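Local coordinates for acyl-CoA dehydrogenase (Bacillus anthracis, PDB 3OWA), which probably catalyses the FAD-dependent alpha,beta-dehydrogenation of acyl-CoA thioesters, passing the electrons on to a separate acceptor, at residues 42-45 against 46-50; 98-101 against 102-105; 557-560 against 561-564. One frame throughout, in Å; residues are numbered along the deposited sequence.

Contact 1. Residues 42-45 against 46-50; sequences KTTE and DFIVN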
loop_
_atom_site.group_PDB
_atom_site.type_symbol
_atom_site.label_atom_id
_atom_site.label_comp_id
_atom_site.label_asym_id
_atom_site.label_seq_id
_atom_site.Cartn_x
_atom_site.Cartn_y
_atom_site.Cartn_z
ATOM N N LYS A 42 -30.796 1.861 5.433
ATOM C CA LYS A 42 -31.257 2.968 4.598
ATOM C C LYS A 42 -31.412 4.326 5.357
ATOM O O LYS A 42 -31.107 5.387 4.817
ATOM C CB LYS A 42 -32.564 2.584 3.886
ATOM C CG LYS A 42 -33.262 3.781 3.289
ATOM C CD LYS A 42 -34.528 3.425 2.599
ATOM C CE LYS A 42 -35.008 4.591 1.768
ATOM N NZ LYS A 42 -35.298 5.759 2.596
ATOM N N THR A 43 -31.907 4.273 6.587
ATOM C CA THR A 43 -32.028 5.443 7.460
ATOM C C THR A 43 -30.670 6.066 7.720
ATOM O O THR A 43 -30.507 7.280 7.594
ATOM C CB THR A 43 -32.692 5.050 8.806
ATOM O OG1 THR A 43 -34.077 4.822 8.571
ATOM C CG2 THR A 43 -32.558 6.168 9.889
ATOM N N THR A 44 -29.698 5.225 8.041
ATOM C CA THR A 44 -28.352 5.704 8.284
ATOM C C THR A 44 -27.771 6.316 7.020
ATOM O O THR A 44 -27.295 7.443 7.042
ATOM C CB THR A 44 -27.418 4.585 8.782
ATOM O OG1 THR A 44 -28.044 3.954 9.891
ATOM C CG2 THR A 44 -26.078 5.171 9.233
ATOM N N GLU A 45 -27.825 5.563 5.917
ATOM C CA GLU A 45 -27.334 6.032 4.628
ATOM C C GLU A 45 -27.910 7.394 4.221
ATOM O O GLU A 45 -27.160 8.272 3.794
ATOM C CB GLU A 45 -27.646 4.999 3.524
ATOM C CG GLU A 45 -27.115 5.416 2.175
ATOM C CD GLU A 45 -26.970 4.236 1.230
ATOM O OE1 GLU A 45 -25.834 3.979 0.793
ATOM O OE2 GLU A 45 -27.997 3.569 0.953
ATOM N N ASP A 46 -29.217 7.566 4.360
ATOM C CA ASP A 46 -29.868 8.838 4.044
ATOM C C ASP A 46 -29.368 9.972 4.940
ATOM O O ASP A 46 -29.093 11.076 4.456
ATOM C CB ASP A 46 -31.367 8.714 4.228
ATOM C CG ASP A 46 -32.032 7.841 3.148
ATOM O OD1 ASP A 46 -31.407 7.586 2.088
ATOM O OD2 ASP A 46 -33.190 7.432 3.363
ATOM N N PHE A 47 -29.277 9.710 6.239
ATOM C CA PHE A 47 -28.663 10.671 7.155
ATOM C C PHE A 47 -27.272 11.101 6.649
ATOM O O PHE A 47 -27.037 12.284 6.447
ATOM C CB PHE A 47 -28.567 10.136 8.594
ATOM C CG PHE A 47 -27.768 11.035 9.508
ATOM C CD1 PHE A 47 -26.514 10.658 9.951
ATOM C CD2 PHE A 47 -28.261 12.286 9.883
ATOM C CE1 PHE A 47 -25.759 11.508 10.787
ATOM C CE2 PHE A 47 -27.515 13.141 10.733
ATOM C CZ PHE A 47 -26.276 12.744 11.166
ATOM N N ILE A 48 -26.381 10.137 6.420
ATOM C CA ILE A 48 -25.005 10.417 5.986
ATOM C C ILE A 48 -24.956 11.208 4.650
ATOM O O ILE A 48 -24.316 12.270 4.554
ATOM C CB ILE A 48 -24.106 9.129 5.967
ATOM C CG1 ILE A 48 -23.470 8.901 7.343
ATOM C CG2 ILE A 48 -22.893 9.353 5.078
ATOM C CD1 ILE A 48 -24.374 8.381 8.369
ATOM N N VAL A 49 -25.723 10.756 3.657
ATOM C CA VAL A 49 -25.717 11.362 2.340
ATOM C C VAL A 49 -26.396 12.737 2.351
ATOM O O VAL A 49 -25.863 13.701 1.800
ATOM C CB VAL A 49 -26.382 10.403 1.287
ATOM C CG1 VAL A 49 -26.696 11.122 -0.025
ATOM C CG2 VAL A 49 -25.519 9.200 1.015
ATOM N N ASN A 50 -27.603 12.814 2.910
ATOM C CA ASN A 50 -28.338 14.064 2.966
ATOM C C ASN A 50 -27.768 15.108 3.948
ATOM O O ASN A 50 -27.741 16.279 3.615
ATOM C CB ASN A 50 -29.823 13.815 3.251
ATOM C CG ASN A 50 -30.488 12.991 2.158
ATOM O OD1 ASN A 50 -30.017 12.960 1.026
ATOM N ND2 ASN A 50 -31.599 12.343 2.486
#

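Contact 2. Residues 98-101 against 102-105; sequences SALI and AEKF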
loop_
_atom_site.group_PDB
_atom_site.type_symbol
_atom_site.label_atom_id
_atom_site.label_comp_id
_atom_site.label_asym_id
_atom_site.label_seq_id
_atom_site.Cartn_x
_atom_site.Cartn_y
_atom_site.Cartn_z
ATOM N N SER A 98 -26.511 -2.545 14.636
ATOM C CA SER A 98 -25.415 -1.604 14.908
ATOM C C SER A 98 -24.161 -1.841 14.035
ATOM O O SER A 98 -23.372 -0.921 13.829
ATOM C CB SER A 98 -25.097 -1.533 16.408
ATOM O OG SER A 98 -24.632 -2.764 16.896
ATOM N N ALA A 99 -24.006 -3.040 13.469
ATOM C CA ALA A 99 -22.960 -3.276 12.465
ATOM C C ALA A 99 -23.332 -2.528 11.188
ATOM O O ALA A 99 -22.504 -1.886 10.575
ATOM C CB ALA A 99 -22.758 -4.777 12.185
ATOM N N LEU A 100 -24.588 -2.614 10.790
ATOM C CA LEU A 100 -25.039 -1.937 9.589
ATOM C C LEU A 100 -24.921 -0.426 9.735
ATOM O O LEU A 100 -24.600 0.268 8.761
ATOM C CB LEU A 100 -26.472 -2.342 9.271
ATOM C CG LEU A 100 -26.548 -3.652 8.486
ATOM C CD1 LEU A 100 -27.992 -4.215 8.410
ATOM C CD2 LEU A 100 -25.973 -3.452 7.084
ATOM N N ILE A 101 -25.169 0.088 10.947
ATOM C CA ILE A 101 -24.990 1.506 11.164
ATOM C C ILE A 101 -23.508 1.915 10.939
ATOM O O ILE A 101 -23.215 2.894 10.230
ATOM C CB ILE A 101 -25.493 1.961 12.561
ATOM C CG1 ILE A 101 -27.036 1.902 12.637
ATOM C CG2 ILE A 101 -25.000 3.395 12.875
ATOM C CD1 ILE A 101 -27.577 1.830 14.099
ATOM N N ALA A 102 -22.575 1.131 11.479
ATOM C CA ALA A 102 -21.139 1.413 11.259
ATOM C C ALA A 102 -20.726 1.291 9.792
ATOM O O ALA A 102 -19.948 2.114 9.277
ATOM C CB ALA A 102 -20.257 0.521 12.143
ATOM N N GLU A 103 -21.281 0.296 9.106
ATOM C CA GLU A 103 -20.976 0.099 7.715
ATOM C C GLU A 103 -21.367 1.339 6.910
ATOM O O GLU A 103 -20.594 1.804 6.072
ATOM C CB GLU A 103 -21.654 -1.174 7.134
ATOM C CG GLU A 103 -21.047 -1.564 5.778
ATOM C CD GLU A 103 -21.849 -2.595 4.988
ATOM O OE1 GLU A 103 -21.963 -2.403 3.756
ATOM O OE2 GLU A 103 -22.343 -3.597 5.575
ATOM N N LYS A 104 -22.550 1.863 7.148
ATOM C CA LYS A 104 -23.021 3.040 6.415
ATOM C C LYS A 104 -22.323 4.332 6.844
ATOM O O LYS A 104 -22.093 5.223 5.986
ATOM C CB LYS A 104 -24.527 3.182 6.560
ATOM C CG LYS A 104 -25.297 1.968 6.017
ATOM C CD LYS A 104 -25.008 1.824 4.545
ATOM C CE LYS A 104 -25.886 0.812 3.870
ATOM N NZ LYS A 104 -25.217 0.450 2.585
ATOM N N PHE A 105 -21.955 4.437 8.130
ATOM C CA PHE A 105 -21.157 5.603 8.582
ATOM C C PHE A 105 -19.805 5.764 7.872
ATOM O O PHE A 105 -19.282 6.889 7.712
ATOM C CB PHE A 105 -20.985 5.630 10.125
ATOM C CG PHE A 105 -21.902 6.592 10.804
ATOM C CD1 PHE A 105 -21.482 7.878 11.107
ATOM C CD2 PHE A 105 -23.211 6.214 11.135
ATOM C CE1 PHE A 105 -22.386 8.789 11.721
ATOM C CE2 PHE A 105 -24.096 7.128 11.729
ATOM C CZ PHE A 105 -23.670 8.404 12.024
#

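Contact 3. Residues 557-560 against 561-564; sequences GDML and RMML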
loop_
_atom_site.group_PDB
_atom_site.type_symbol
_atom_site.label_atom_id
_atom_site.label_comp_id
_atom_site.label_asym_id
_atom_site.label_seq_id
_atom_site.Cartn_x
_atom_site.Cartn_y
_atom_site.Cartn_z
ATOM N N GLY A 557 16.464 -31.413 6.194
ATOM C CA GLY A 557 16.859 -32.695 5.604
ATOM C C GLY A 557 15.689 -33.596 5.229
ATOM O O GLY A 557 14.707 -33.145 4.618
ATOM N N ASP A 558 15.806 -34.866 5.613
ATOM C CA ASP A 558 14.846 -35.928 5.281
ATOM C C ASP A 558 13.445 -35.679 5.889
ATOM O O ASP A 558 12.432 -35.768 5.188
ATOM C CB ASP A 558 15.423 -37.282 5.736
ATOM C CG ASP A 558 14.408 -38.436 5.645
ATOM O OD1 ASP A 558 13.968 -38.774 4.516
ATOM O OD2 ASP A 558 14.065 -39.008 6.707
HETATM N N MSE A 559 13.411 -35.363 7.182
HETATM C CA MSE A 559 12.185 -34.987 7.882
HETATM C C MSE A 559 11.452 -33.816 7.206
HETATM O O MSE A 559 10.216 -33.808 7.158
HETATM C CB MSE A 559 12.492 -34.632 9.349
HETATM C CG MSE A 559 13.043 -35.782 10.213
HETATM SE SE MSE A 559 11.738 -37.177 10.603
HETATM C CE MSE A 559 10.594 -36.191 11.842
ATOM N N LEU A 560 12.210 -32.837 6.693
ATOM C CA LEU A 560 11.626 -31.702 5.971
ATOM C C LEU A 560 11.066 -32.121 4.619
ATOM O O LEU A 560 10.061 -31.577 4.171
ATOM C CB LEU A 560 12.619 -30.540 5.800
ATOM C CG LEU A 560 12.240 -29.381 4.847
ATOM C CD1 LEU A 560 10.936 -28.633 5.280
ATOM C CD2 LEU A 560 13.398 -28.388 4.635
ATOM N N ARG A 561 11.705 -33.086 3.960
ATOM C CA ARG A 561 11.179 -33.532 2.660
ATOM C C ARG A 561 9.874 -34.316 2.841
ATOM O O ARG A 561 8.963 -34.197 2.025
ATOM C CB ARG A 561 12.226 -34.296 1.836
ATOM C CG ARG A 561 13.003 -33.381 0.873
ATOM C CD ARG A 561 14.217 -34.071 0.250
ATOM N NE ARG A 561 15.294 -34.248 1.226
ATOM C CZ ARG A 561 15.895 -35.406 1.506
ATOM N NH1 ARG A 561 15.550 -36.521 0.868
ATOM N NH2 ARG A 561 16.859 -35.445 2.418
HETATM N N MSE A 562 9.783 -35.065 3.937
HETATM C CA MSE A 562 8.536 -35.737 4.349
HETATM C C MSE A 562 7.371 -34.744 4.496
HETATM O O MSE A 562 6.339 -34.874 3.837
HETATM C CB MSE A 562 8.731 -36.445 5.687
HETATM C CG MSE A 562 8.088 -37.813 5.768
HETATM SE SE MSE A 562 9.372 -39.255 5.454
HETATM C CE MSE A 562 10.702 -38.734 6.771
HETATM N N MSE A 563 7.552 -33.753 5.364
HETATM C CA MSE A 563 6.552 -32.703 5.579
HETATM C C MSE A 563 6.146 -31.966 4.293
HETATM O O MSE A 563 4.961 -31.737 4.075
HETATM C CB MSE A 563 7.019 -31.734 6.667
HETATM C CG MSE A 563 7.164 -32.393 8.041
HETATM SE SE MSE A 563 5.595 -33.432 8.575
HETATM C CE MSE A 563 6.264 -34.269 10.218
ATOM N N LEU A 564 7.121 -31.627 3.444
ATOM C CA LEU A 564 6.842 -30.979 2.151
ATOM C C LEU A 564 6.041 -31.833 1.157
ATOM O O LEU A 564 5.230 -31.288 0.402
ATOM C CB LEU A 564 8.114 -30.416 1.490
ATOM C CG LEU A 564 8.901 -29.248 2.128
ATOM C CD1 LEU A 564 10.164 -28.927 1.340
ATOM C CD2 LEU A 564 8.062 -27.957 2.304
HETATM O O HOH W 1 15.270 -31.262 2.856
#

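Contact 1. Residues 42-45 against 46-50
K42 reaches one helical turn ahead to D46, where its NZ forms a salt bridge with OD2 at 2.8 Å; OD2 of D46 accepts it through its syn lone pair. The lysine chain starts with CG anti to the backbone N (chi1 166°), runs straight, and bends only at chi4 (-62°), which brings the ammonium group back to the carboxylate. D46 is tied to K42 a second time, its N donating to K42 O at 2.9 Å. A long flexible base and a short acid four residues apart suit this solvent-facing side. T44 and I48, on the buried side, run alongside each other, with T44 CG2 3.7 Å from I48 CD1. T44 turns its methyl to I48, while OG1, beside its own backbone N, bonds to I40 O, a backbone acceptor that satisfies it on this buried side. The backbone bond from I48 N to T44 O (2.9 Å) sets the one-turn spacing of this pair, while F47 packs on E73 and A74 of helix 64-76. The arrangement is that of an amphipathic alpha-helix, with an i to i+4 salt bridge outside and apolar groups inside, in the N-terminal helical domain of the acyl-CoA dehydrogenase fold.

Contact 2. Residues 98-101 against 102-105
A102 packs its CB 3.6 Å from A99 O. The backbone N of A102 donates to S98 O in a bond of 3.2 Å that arrives from above the carbonyl plane. Its small methyl adds little bulk to the helix surface. E103 follows, with N bonded to A99 O at 2.9 Å. Its extended side chain follows the course of L100, with OE2 3.9 Å from L100 CD2. A buried carboxylate would probably be costly without partners; here OE2 is hydrogen-bonded to Y326 OH and OE1 is salt-bridged to K281. The long glutamate suits this place because it carries its charge past the leucine to those partners. K104 leaves the backbone by a different first torsion: CG, beside its own N, passes 3.3 Å from L100 O, and the chain then bends at chi2 (-61°) before leading off, its first two methylenes lying against that carbonyl oxygen. At F105 the backbone N donates to I101 O at 2.9 Å, and the same oxygen meets the edge of the ring in plane, 3.4 Å from CD2. I101 and F105 flank each other, I101 CG2 lying 3.8 Å from F105 CD2. Branched isoleucine and flat phenylalanine thus form one apolar surface. Around helix 95-105, I101 and F105 face T44 of helix 35-52, F105 stacks on H115 of helix 110-122, and A99 and L100 rest against Y326 of helix 305-336.

Contact 3. Residues 557-560 against 561-564
G557 O is gripped twice: a water donates to it at 2.6 Å, and R561 N donates to it at 3.1 Å in the plane of the carbonyl. The same water accepts a weak bond from R561 NE, at the edge of the guanidinium and in its plane, a bridge from backbone to side chain that is firm at the carbonyl and weak at the guanidinium. Glycine suits position 557, where phi is positive (57°), a value that favours it. The arginine bends at chi3 (-72°) to lay its guanidinium against the backbone, with D558 CA over one face and 3.5 Å from NH2. D558 holds its carboxylate near that positive charge without forming a salt bridge; OD1 lies well out of the guanidinium plane. An acid early in a helix would probably also be favoured by the helix dipole. D558, with CG anti to the backbone N (chi1 171°), crosses M562 obliquely, and its OD2 meets M562 CE at 3.4 Å. M562 and M559, both present here as selenomethionine, touch loosely, M562 CE 4.3 Å from M559 SE; the flexible, unbranched methionine chain suits such a contact. L560 and L564 form the more covered side: L560 CD1 comes 3.8 Å from L564 CG, while L564 N donates to L560 O at 3.0 Å. Leucines one turn apart give helix 557-571 an apolar strip, and L560, M563 and L564 all set it against L551 of the preceding helix 526-554, with E555 of the connecting loop also touched by L560 and M563.

Contacts 1 and 2 belong to one packing unit of the N-terminal domain. Their centres are 11 Å apart, and helices 35-52 and 95-105 meet directly where T44 CG2 lies 3.6 Å from F105 CD2 and I48 CD1 the same distance from F105 CE2. Contact 2 is the buried partner, its glutamate charge matched within the protein; contact 1 is partly buried, with the K42-D46 pair on its outer side. Contact 3 stands apart at the surface, in the C-terminal region on the opposite side of the chain's centre, about 39 Å from contact 2 by nearest atoms. There a water-bridged arginine lies outward, and leucines, without aromatic rings, form the apolar pair.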